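Long-range contact in reducing end xylose-releasing exo-oligoxylanase (PDB 1WU4), which hydrolyses xylooligosaccharides of three or more units, releasing xylose from the reducing end with inversion of anomeric configuration: residues I87-W92 against Q150-S155. The protein carries 1 engineered substitution. Numbering follows the deposited sequence.
Sequences IFDRIW and QPFNYS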
loop_
_atom_site.group_PDB
_atom_site.type_symbol
_atom_site.label_atom_id
_atom_site.label_comp_id
_atom_site.label_asym_id
_atom_site.label_seq_id
_atom_site.Cartn_x
_atom_site.Cartn_y
_atom_site.Cartn_z
ATOM N N ILE A 87 4.054 10.265 -16.148
ATOM C CA ILE A 87 4.778 9.320 -15.304
ATOM C C ILE A 87 3.973 8.030 -15.144
ATOM O O ILE A 87 4.519 6.930 -15.232
ATOM C CB ILE A 87 5.064 9.943 -13.918
ATOM C CG1 ILE A 87 6.034 11.118 -14.082
ATOM C CG2 ILE A 87 5.633 8.901 -12.971
ATOM C CD1 ILE A 87 6.330 11.867 -12.801
ATOM N N PHE A 88 2.671 8.174 -14.919
ATOM C CA PHE A 88 1.788 7.025 -14.760
ATOM C C PHE A 88 1.914 6.082 -15.953
ATOM O O PHE A 88 2.126 4.881 -15.789
ATOM C CB PHE A 88 0.336 7.497 -14.649
ATOM C CG PHE A 88 -0.643 6.399 -14.339
ATOM C CD1 PHE A 88 -1.096 6.204 -13.035
ATOM C CD2 PHE A 88 -1.117 5.562 -15.344
ATOM C CE1 PHE A 88 -2.010 5.193 -12.740
ATOM C CE2 PHE A 88 -2.030 4.546 -15.059
ATOM C CZ PHE A 88 -2.479 4.362 -13.752
ATOM N N ASP A 89 1.777 6.639 -17.153
ATOM C CA ASP A 89 1.854 5.854 -18.382
ATOM C C ASP A 89 3.217 5.209 -18.610
ATOM O O ASP A 89 3.296 4.085 -19.102
ATOM C CB ASP A 89 1.472 6.725 -19.582
ATOM C CG ASP A 89 -0.015 7.021 -19.635
ATOM O OD1 ASP A 89 -0.434 7.861 -20.462
ATOM O OD2 ASP A 89 -0.774 6.405 -18.852
ATOM N N ARG A 90 4.288 5.914 -18.261
ATOM C CA ARG A 90 5.625 5.358 -18.425
ATOM C C ARG A 90 5.775 4.104 -17.562
ATOM O O ARG A 90 6.298 3.084 -18.012
ATOM C CB ARG A 90 6.688 6.388 -18.032
ATOM C CG ARG A 90 7.000 7.427 -19.110
ATOM C CD ARG A 90 7.947 8.490 -18.566
ATOM N NE ARG A 90 8.338 9.480 -19.568
ATOM C CZ ARG A 90 9.296 9.297 -20.473
ATOM N NH1 ARG A 90 9.973 8.158 -20.511
ATOM N NH2 ARG A 90 9.583 10.264 -21.336
ATOM N N ILE A 91 5.300 4.181 -16.321
ATOM C CA ILE A 91 5.388 3.057 -15.393
ATOM C C ILE A 91 4.477 1.899 -15.807
ATOM O O ILE A 91 4.899 0.741 -15.824
ATOM C CB ILE A 91 5.013 3.501 -13.958
ATOM C CG1 ILE A 91 6.028 4.531 -13.450
ATOM C CG2 ILE A 91 4.968 2.292 -13.030
ATOM C CD1 ILE A 91 5.645 5.170 -12.125
ATOM N N TRP A 92 3.229 2.213 -16.138
ATOM C CA TRP A 92 2.273 1.188 -16.542
ATOM C C TRP A 92 2.740 0.497 -17.825
ATOM O O TRP A 92 2.593 -0.713 -17.978
ATOM C CB TRP A 92 0.895 1.827 -16.739
ATOM C CG TRP A 92 -0.186 0.890 -17.195
ATOM C CD1 TRP A 92 -1.062 1.105 -18.219
ATOM C CD2 TRP A 92 -0.534 -0.386 -16.631
ATOM N NE1 TRP A 92 -1.933 0.049 -18.329
ATOM C CE2 TRP A 92 -1.634 -0.880 -17.367
ATOM C CE3 TRP A 92 -0.027 -1.157 -15.575
ATOM C CZ2 TRP A 92 -2.237 -2.111 -17.085
ATOM C CZ3 TRP A 92 -0.630 -2.385 -15.294
ATOM C CH2 TRP A 92 -1.724 -2.847 -16.050
ATOM N N GLN A 150 -4.332 0.317 -26.316
ATOM C CA GLN A 150 -3.985 -0.495 -25.162
ATOM C C GLN A 150 -2.484 -0.403 -24.913
ATOM O O GLN A 150 -1.705 -0.161 -25.836
ATOM C CB GLN A 150 -4.415 -1.940 -25.415
ATOM C CG GLN A 150 -5.931 -2.093 -25.484
ATOM C CD GLN A 150 -6.378 -3.481 -25.891
ATOM O OE1 GLN A 150 -5.739 -4.478 -25.555
ATOM N NE2 GLN A 150 -7.498 -3.555 -26.602
ATOM N N PRO A 151 -2.050 -0.612 -23.661
ATOM C CA PRO A 151 -2.854 -0.927 -22.475
ATOM C C PRO A 151 -3.358 0.299 -21.716
ATOM O O PRO A 151 -3.622 0.223 -20.515
ATOM C CB PRO A 151 -1.885 -1.736 -21.634
ATOM C CG PRO A 151 -0.607 -0.979 -21.851
ATOM C CD PRO A 151 -0.610 -0.721 -23.353
ATOM N N PHE A 152 -3.511 1.419 -22.408
ATOM C CA PHE A 152 -3.948 2.640 -21.751
ATOM C C PHE A 152 -5.457 2.792 -21.584
ATOM O O PHE A 152 -5.945 3.866 -21.232
ATOM C CB PHE A 152 -3.328 3.837 -22.470
ATOM C CG PHE A 152 -1.828 3.786 -22.504
ATOM C CD1 PHE A 152 -1.086 3.944 -21.335
ATOM C CD2 PHE A 152 -1.155 3.514 -23.690
ATOM C CE1 PHE A 152 0.301 3.827 -21.348
ATOM C CE2 PHE A 152 0.235 3.394 -23.714
ATOM C CZ PHE A 152 0.964 3.550 -22.541
ATOM N N ASN A 153 -6.189 1.708 -21.833
ATOM C CA ASN A 153 -7.636 1.697 -21.641
ATOM C C ASN A 153 -7.779 1.257 -20.182
ATOM O O ASN A 153 -8.211 0.143 -19.869
ATOM C CB ASN A 153 -8.303 0.714 -22.621
ATOM C CG ASN A 153 -7.655 -0.661 -22.627
ATOM O OD1 ASN A 153 -6.442 -0.800 -22.472
ATOM N ND2 ASN A 153 -8.470 -1.690 -22.838
ATOM N N TYR A 154 -7.386 2.178 -19.305
ATOM C CA TYR A 154 -7.345 1.985 -17.855
ATOM C C TYR A 154 -8.440 1.186 -17.157
ATOM O O TYR A 154 -8.150 0.167 -16.529
ATOM C CB TYR A 154 -7.226 3.340 -17.153
ATOM C CG TYR A 154 -6.171 4.264 -17.717
ATOM C CD1 TYR A 154 -4.827 3.889 -17.770
ATOM C CD2 TYR A 154 -6.521 5.530 -18.182
ATOM C CE1 TYR A 154 -3.854 4.762 -18.276
ATOM C CE2 TYR A 154 -5.564 6.404 -18.688
ATOM C CZ TYR A 154 -4.237 6.018 -18.731
ATOM O OH TYR A 154 -3.298 6.896 -19.226
ATOM N N SER A 155 -9.686 1.642 -17.245
ATOM C CA SER A 155 -10.771 0.947 -16.555
ATOM C C SER A 155 -10.967 -0.495 -17.012
ATOM O O SER A 155 -11.302 -1.359 -16.201
ATOM C CB SER A 155 -12.087 1.723 -16.686
ATOM O OG SER A 155 -12.616 1.640 -17.994
#
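Asp89 of helix 85-99 bonds to Tyr154, at the start of helix 154-167, and Trp92 bonds to the backbone carbonyl of Pro151 just before that helix. Tyr154 OH donates to Asp89 OD2 at 2.6 Å, on the syn lone pair. The carboxylate lies nearly coplanar with the phenol ring, 24° between planes. Lys85 NZ pairs with both groups, as a salt bridge to Asp89 OD1 and a hydrogen bond to Tyr154 OH. Trp92 NE1 gives its hydrogen to Pro151 O at 2.8 Å. That oxygen lies in the indole plane, but the donor stands above the carbonyl plane.

Among the aromatic contacts, Phe88 turns its edge to the face of Tyr154 in an offset edge-to-face pair, planes at 89°. CG of Phe88 is anti to its backbone N (chi1 -174°), which places the ring against Tyr154, with Phe88 CE2 3.7 Å from Tyr154 CE1. Phe152 packs on Asp89, its CE1 3.6 Å from Asp89 CB. Phe152 CD1 also meets Trp92 CD1 at 4.2 Å.

The contact lies in the (alpha/alpha)6 barrel, away from the probable catalytic residues Glu70 and Asp263. From helix 127-144, Ala140 touches Phe88 and Tyr154, and Leu137 touches Trp92. Met76 of helix 69-81 touches Phe88 and Trp92.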